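Local coordinates for CAS6A (Thermus thermophilus, PDB 4C97), which probably cleaves precursor CRISPR RNA as a Cas6-family endoribonuclease in antiviral defence, at residues L124-P129 with G198-H203; T130-K135 with S225-K230. The protein carries 1 engineered substitution. One frame throughout, in Å; residues are numbered along the deposited sequence. Where two conformers were deposited one is given.

Contact 1. Residues L124-P129 with G198-H203. With SO4 (sulfate ion), chain D.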
loop_
_atom_site.group_PDB
_atom_site.type_symbol
_atom_site.label_atom_id
_atom_site.label_comp_id
_atom_site.label_asym_id
_atom_site.label_seq_id
_atom_site.Cartn_x
_atom_site.Cartn_y
_atom_site.Cartn_z
ATOM N N LEU A 124 8.899 5.558 7.100
ATOM C CA LEU A 124 7.615 4.995 6.731
ATOM C C LEU A 124 6.670 5.024 7.900
ATOM O O LEU A 124 7.046 4.741 9.043
ATOM C CB LEU A 124 7.748 3.550 6.253
ATOM C CG LEU A 124 8.433 3.333 4.921
ATOM C CD1 LEU A 124 8.519 1.848 4.639
ATOM C CD2 LEU A 124 7.665 4.055 3.808
ATOM N N ARG A 125 5.430 5.372 7.590
ATOM C CA ARG A 125 4.342 5.239 8.539
ATOM C C ARG A 125 3.482 4.064 8.126
ATOM O O ARG A 125 2.997 3.976 6.986
ATOM C CB ARG A 125 3.482 6.498 8.662
ATOM C CG ARG A 125 2.407 6.336 9.746
ATOM C CD ARG A 125 1.743 7.625 10.161
ATOM N NE ARG A 125 0.642 7.979 9.269
ATOM C CZ ARG A 125 -0.593 7.491 9.361
ATOM N NH1 ARG A 125 -0.916 6.617 10.305
ATOM N NH2 ARG A 125 -1.513 7.885 8.499
ATOM N N PHE A 126 3.319 3.150 9.065
ATOM C CA PHE A 126 2.494 1.969 8.895
ATOM C C PHE A 126 1.162 2.301 9.530
ATOM O O PHE A 126 1.040 2.424 10.756
ATOM C CB PHE A 126 3.167 0.765 9.564
ATOM C CG PHE A 126 4.512 0.425 8.963
ATOM C CD1 PHE A 126 4.601 -0.407 7.863
ATOM C CD2 PHE A 126 5.686 0.993 9.456
ATOM C CE1 PHE A 126 5.816 -0.707 7.301
ATOM C CE2 PHE A 126 6.887 0.693 8.895
ATOM C CZ PHE A 126 6.965 -0.140 7.810
ATOM N N ALA A 127 0.172 2.478 8.657
ATOM C CA ALA A 127 -1.119 3.054 9.018
ATOM C C ALA A 127 -2.186 1.998 9.275
ATOM O O ALA A 127 -3.264 2.319 9.780
ATOM C CB ALA A 127 -1.593 4.022 7.929
ATOM N N SER A 128 -1.919 0.760 8.876
ATOM C CA SER A 128 -2.773 -0.359 9.262
ATOM C C SER A 128 -1.849 -1.511 9.615
ATOM O O SER A 128 -0.677 -1.491 9.260
ATOM C CB SER A 128 -3.728 -0.728 8.138
ATOM O OG SER A 128 -3.071 -1.488 7.155
ATOM N N PRO A 129 -2.365 -2.531 10.304
ATOM C CA PRO A 129 -1.436 -3.556 10.801
ATOM C C PRO A 129 -0.653 -4.226 9.674
ATOM O O PRO A 129 -1.229 -4.625 8.665
ATOM C CB PRO A 129 -2.367 -4.542 11.522
ATOM C CG PRO A 129 -3.529 -3.684 11.951
ATOM C CD PRO A 129 -3.740 -2.748 10.787
ATOM N N GLY A 198 2.631 2.148 13.256
ATOM C CA GLY A 198 3.572 3.105 13.816
ATOM C C GLY A 198 4.525 3.666 12.779
ATOM O O GLY A 198 4.205 3.700 11.609
ATOM N N ARG A 199 5.691 4.117 13.230
ATOM C CA ARG A 199 6.632 4.785 12.349
ATOM C C ARG A 199 8.007 4.167 12.500
ATOM O O ARG A 199 8.482 3.956 13.630
ATOM C CB ARG A 199 6.695 6.270 12.705
ATOM C CG ARG A 199 7.655 7.094 11.893
ATOM C CD ARG A 199 7.508 8.560 12.307
ATOM N NE ARG A 199 8.220 9.490 11.439
ATOM C CZ ARG A 199 9.508 9.771 11.553
ATOM N NH1 ARG A 199 10.230 9.179 12.489
ATOM N NH2 ARG A 199 10.076 10.640 10.725
ATOM N N VAL A 200 8.645 3.887 11.367
ATOM C CA VAL A 200 10.024 3.406 11.393
ATOM C C VAL A 200 10.856 4.263 10.439
ATOM O O VAL A 200 10.419 4.552 9.332
ATOM C CB VAL A 200 10.112 1.922 10.971
ATOM C CG1 VAL A 200 11.550 1.450 11.093
ATOM C CG2 VAL A 200 9.198 1.050 11.832
ATOM N N VAL A 201 12.049 4.672 10.883
ATOM C CA VAL A 201 12.981 5.339 9.980
ATOM C C VAL A 201 14.133 4.384 9.654
ATOM O O VAL A 201 14.890 3.979 10.526
ATOM C CB VAL A 201 13.502 6.649 10.568
ATOM C CG1 VAL A 201 14.389 7.357 9.551
ATOM C CG2 VAL A 201 12.341 7.552 10.986
ATOM N N TYR A 202 14.225 4.051 8.375
ATOM C CA TYR A 202 15.263 3.203 7.797
ATOM C C TYR A 202 16.399 4.059 7.297
ATOM O O TYR A 202 16.195 5.200 6.873
ATOM C CB TYR A 202 14.691 2.365 6.638
ATOM C CG TYR A 202 13.556 1.495 7.124
ATOM C CD1 TYR A 202 13.810 0.272 7.728
ATOM C CD2 TYR A 202 12.242 1.927 7.031
ATOM C CE1 TYR A 202 12.783 -0.506 8.211
ATOM C CE2 TYR A 202 11.197 1.155 7.505
ATOM C CZ TYR A 202 11.484 -0.065 8.101
ATOM O OH TYR A 202 10.485 -0.839 8.614
ATOM N N HIS A 203 17.606 3.511 7.366
ATOM C CA HIS A 203 18.777 4.244 6.955
ATOM C C HIS A 203 19.740 3.287 6.289
ATOM O O HIS A 203 20.039 2.222 6.847
ATOM C CB HIS A 203 19.434 4.875 8.160
ATOM C CG HIS A 203 20.757 5.480 7.853
ATOM N ND1 HIS A 203 20.883 6.633 7.115
ATOM C CD2 HIS A 203 22.012 5.090 8.167
ATOM C CE1 HIS A 203 22.163 6.936 6.990
ATOM N NE2 HIS A 203 22.870 6.009 7.618
HETATM S S SO4 D . -5.170 7.073 8.890
HETATM O O1 SO4 D . -4.372 7.270 7.689
HETATM O O2 SO4 D . -4.263 6.691 9.973
HETATM O O3 SO4 D . -5.842 8.319 9.237
HETATM O O4 SO4 D . -6.178 6.027 8.763
#
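Leu124 pairs with Val200, and Phe126 with Gly198, through two backbone hydrogen bonds each, in antiparallel register. The shortest is Phe126 N to Gly198 O, 2.7 Å; its return, Gly198 N to Phe126 O at 3.0 Å, arrives in the carbonyl plane on a lone pair. On the Leu124 and Phe126 face, the Phe126 ring leans beside its own backbone N (chi1 -62°), setting CE2 3.8 Å from Val200 CG2 and CZ 3.7 Å from Tyr202 OH, at the edge of the tyrosine ring. Val200 CG1 lies over a face of that ring, while Leu124 CD1 reaches Tyr202 CE2 (4.0 Å). Pro142 O takes up the Tyr202 hydroxyl. On the other face, Arg125, in one of its two conformers, bends about CG-CD (chi3 84°) and turns its guanidinium edge to a sulfate. In that conformer Arg125 NH2 lies 3.0 Å from sulfate O1, and weaker bonds run to a second sulfate oxygen. Trp104 and Arg237 also hold this ion; extended Arg199 instead salt-bridges Glu241. Both strands are interior to the C-terminal sheet, 199-203 flanked by 176-186 and 121-127 by 238-241, with Val147 of helix 144-158 packed on Leu124, Phe126 and Tyr202.

Contact 2. Residues T130-K135 with S225-K230. With SO4 (sulfate ion), chain C.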
loop_
_atom_site.group_PDB
_atom_site.type_symbol
_atom_site.label_atom_id
_atom_site.label_comp_id
_atom_site.label_asym_id
_atom_site.label_seq_id
_atom_site.Cartn_x
_atom_site.Cartn_y
_atom_site.Cartn_z
ATOM N N THR A 130 0.658 -4.316 9.855
ATOM C CA THR A 130 1.576 -4.771 8.824
ATOM C C THR A 130 2.313 -6.009 9.299
ATOM O O THR A 130 2.846 -6.040 10.421
ATOM C CB THR A 130 2.568 -3.642 8.482
ATOM O OG1 THR A 130 1.854 -2.476 8.022
ATOM C CG2 THR A 130 3.544 -4.079 7.426
ATOM N N PHE A 131 2.332 -7.048 8.469
ATOM C CA PHE A 131 2.983 -8.298 8.818
ATOM C C PHE A 131 3.474 -9.038 7.579
ATOM O O PHE A 131 3.170 -8.654 6.430
ATOM C CB PHE A 131 2.065 -9.180 9.697
ATOM C CG PHE A 131 0.742 -9.529 9.052
ATOM C CD1 PHE A 131 0.622 -10.670 8.279
ATOM C CD2 PHE A 131 -0.380 -8.731 9.239
ATOM C CE1 PHE A 131 -0.594 -11.009 7.694
ATOM C CE2 PHE A 131 -1.593 -9.072 8.640
ATOM C CZ PHE A 131 -1.683 -10.197 7.876
ATOM N N PHE A 132 4.246 -10.092 7.826
ATOM C CA PHE A 132 4.953 -10.839 6.784
ATOM C C PHE A 132 4.787 -12.308 7.028
ATOM O O PHE A 132 4.579 -12.742 8.146
ATOM C CB PHE A 132 6.458 -10.467 6.808
ATOM C CG PHE A 132 6.675 -9.008 6.719
ATOM C CD1 PHE A 132 6.749 -8.387 5.485
ATOM C CD2 PHE A 132 6.687 -8.226 7.867
ATOM C CE1 PHE A 132 6.879 -7.031 5.402
ATOM C CE2 PHE A 132 6.820 -6.888 7.793
ATOM C CZ PHE A 132 6.905 -6.266 6.545
ATOM N N ARG A 133 4.823 -13.093 5.960
ATOM C CA ARG A 133 4.719 -14.531 6.115
ATOM C C ARG A 133 6.124 -15.092 6.244
ATOM O O ARG A 133 6.966 -14.842 5.401
ATOM C CB ARG A 133 3.998 -15.163 4.927
ATOM C CG ARG A 133 3.725 -16.657 5.118
ATOM C CD ARG A 133 2.822 -17.207 4.019
ATOM N NE ARG A 133 2.585 -18.648 4.139
ATOM C CZ ARG A 133 1.848 -19.221 5.090
ATOM N NH1 ARG A 133 1.283 -18.484 6.042
ATOM N NH2 ARG A 133 1.689 -20.541 5.096
ATOM N N ARG A 134 6.377 -15.828 7.317
ATOM C CA ARG A 134 7.647 -16.511 7.468
ATOM C C ARG A 134 7.378 -17.895 8.028
ATOM O O ARG A 134 6.787 -18.041 9.096
ATOM C CB ARG A 134 8.597 -15.703 8.367
ATOM C CG ARG A 134 8.216 -15.671 9.858
ATOM C CD ARG A 134 9.364 -15.288 10.763
ATOM N NE ARG A 134 10.258 -14.322 10.137
ATOM C CZ ARG A 134 11.433 -13.968 10.645
ATOM N NH1 ARG A 134 11.872 -14.525 11.772
ATOM N NH2 ARG A 134 12.175 -13.078 10.006
ATOM N N LYS A 135 7.745 -18.920 7.269
ATOM C CA LYS A 135 7.686 -20.277 7.770
ATOM C C LYS A 135 6.287 -20.655 8.240
ATOM O O LYS A 135 6.117 -21.212 9.319
ATOM C CB LYS A 135 8.685 -20.417 8.910
ATOM C CG LYS A 135 9.993 -19.685 8.639
ATOM C CD LYS A 135 10.892 -19.706 9.861
ATOM C CE LYS A 135 12.245 -20.335 9.562
ATOM N NZ LYS A 135 13.300 -19.304 9.419
ATOM N N SER A 225 1.342 0.406 -3.136
ATOM C CA SER A 225 1.372 -1.051 -2.987
ATOM C C SER A 225 0.999 -1.544 -1.587
ATOM O O SER A 225 0.445 -2.642 -1.409
ATOM C CB SER A 225 2.758 -1.594 -3.317
ATOM O OG SER A 225 3.706 -1.060 -2.429
ATOM N N GLY A 226 1.329 -0.744 -0.590
ATOM C CA GLY A 226 1.319 -1.222 0.774
ATOM C C GLY A 226 2.500 -2.137 1.009
ATOM O O GLY A 226 3.332 -2.375 0.124
ATOM N N VAL A 227 2.579 -2.657 2.225
ATOM C CA VAL A 227 3.754 -3.409 2.644
ATOM C C VAL A 227 3.347 -4.758 3.233
ATOM O O VAL A 227 2.420 -4.837 4.029
ATOM C CB VAL A 227 4.535 -2.645 3.710
ATOM C CG1 VAL A 227 5.675 -3.503 4.241
ATOM C CG2 VAL A 227 5.099 -1.321 3.169
ATOM N N GLY A 228 4.058 -5.806 2.843
ATOM C CA GLY A 228 3.871 -7.120 3.435
ATOM C C GLY A 228 2.669 -7.889 2.940
ATOM O O GLY A 228 2.229 -7.726 1.795
ATOM N N ALA A 229 2.142 -8.727 3.812
ATOM C CA ALA A 229 1.130 -9.710 3.444
ATOM C C ALA A 229 -0.286 -9.175 3.551
ATOM O O ALA A 229 -0.578 -8.297 4.358
ATOM C CB ALA A 229 1.284 -10.928 4.326
ATOM N N LYS A 230 -1.168 -9.755 2.744
ATOM C CA LYS A 230 -2.604 -9.517 2.822
ATOM C C LYS A 230 -2.957 -8.053 2.622
ATOM O O LYS A 230 -3.887 -7.538 3.232
ATOM C CB LYS A 230 -3.164 -10.102 4.118
ATOM C CG LYS A 230 -2.734 -11.550 4.226
ATOM C CD LYS A 230 -3.839 -12.514 4.526
ATOM C CE LYS A 230 -3.311 -13.947 4.536
ATOM N NZ LYS A 230 -3.497 -14.614 3.210
HETATM S S SO4 C . -6.477 -15.010 1.531
HETATM O O1 SO4 C . -6.283 -13.753 2.211
HETATM O O2 SO4 C . -5.696 -16.008 2.247
HETATM O O3 SO4 C . -7.895 -15.331 1.535
HETATM O O4 SO4 C . -6.045 -14.922 0.143
HETATM O O HOH W 1 0.861 -6.407 5.932
#
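The glycine-rich loop that follows helix 209-225, a hallmark of Cas6 and related RAMP proteins, lies here against the first strand of the hairpin formed by 129-134 and 137-139. One direct hydrogen bond joins them: Ala229 N to Phe131 O, 2.8 Å and almost straight (174° at the hydrogen), with the donor tilted 17° from the carbonyl plane. Gly228, with no side chain, brings its CA to 3.4 Å from Phe131 O in a CA-H...O contact. Its phi is positive, as is that of Gly226, the first residue beyond the helix. A water ties the backbones further, accepting from Phe131 N at 3.0 Å, with Val227 O and Ala229 O both placed to receive its protons, though more acceptors lie near than it can serve.

In this family the loop commonly takes part in RNA binding; a sulfate beside exposed Lys230, probably from the crystallisation liquor, is consistent with an anion-accepting surface but does not establish one. Lys230 NZ holds sulfate O2 at 2.8 Å and O1 more weakly, and Arg26 is a further partner. The aliphatic root of Lys230 meets the Phe131 ring, whose CZ is 4.0 Å from Lys230 CG. Phe131 CG sits between its own backbone N and carbonyl carbon (chi1 59°), which keeps CE1 3.9 Å from Ala229 CB and brings Ala229 O over one ring face; Tyr235 meets the ring edge-to-face. Phe132 goes to the other side of the strand, where CZ touches Val227 CG1 (3.8 Å) and CE1 rests by Gly228 CA. Thr130 CG2 packs on the same valine methyl, and helix 144-158 backs Phe132 and Val227 through Val147 and Leu151 respectively.

From the N terminus, strand 121-127 supplies the first half of contact 1, turns a corner at Ser128 and continues into strand 129-134, the first half of contact 2. The chain then builds the hairpin, helices 144-158 and 165-174, and strands 176-186 and 194-197 before 198-203 returns to close contact 1. Helix 209-225 follows, and 225-230 closes contact 2. The two loops therefore cross rather than nest. Contact 1 joins two strands within the C-terminal sheet; contact 2 ties the hairpin to the glycine-rich loop. Their centres lie about 13 Å apart, and they meet where Phe126 CE1 packs 4.1 Å from Val227 CG1.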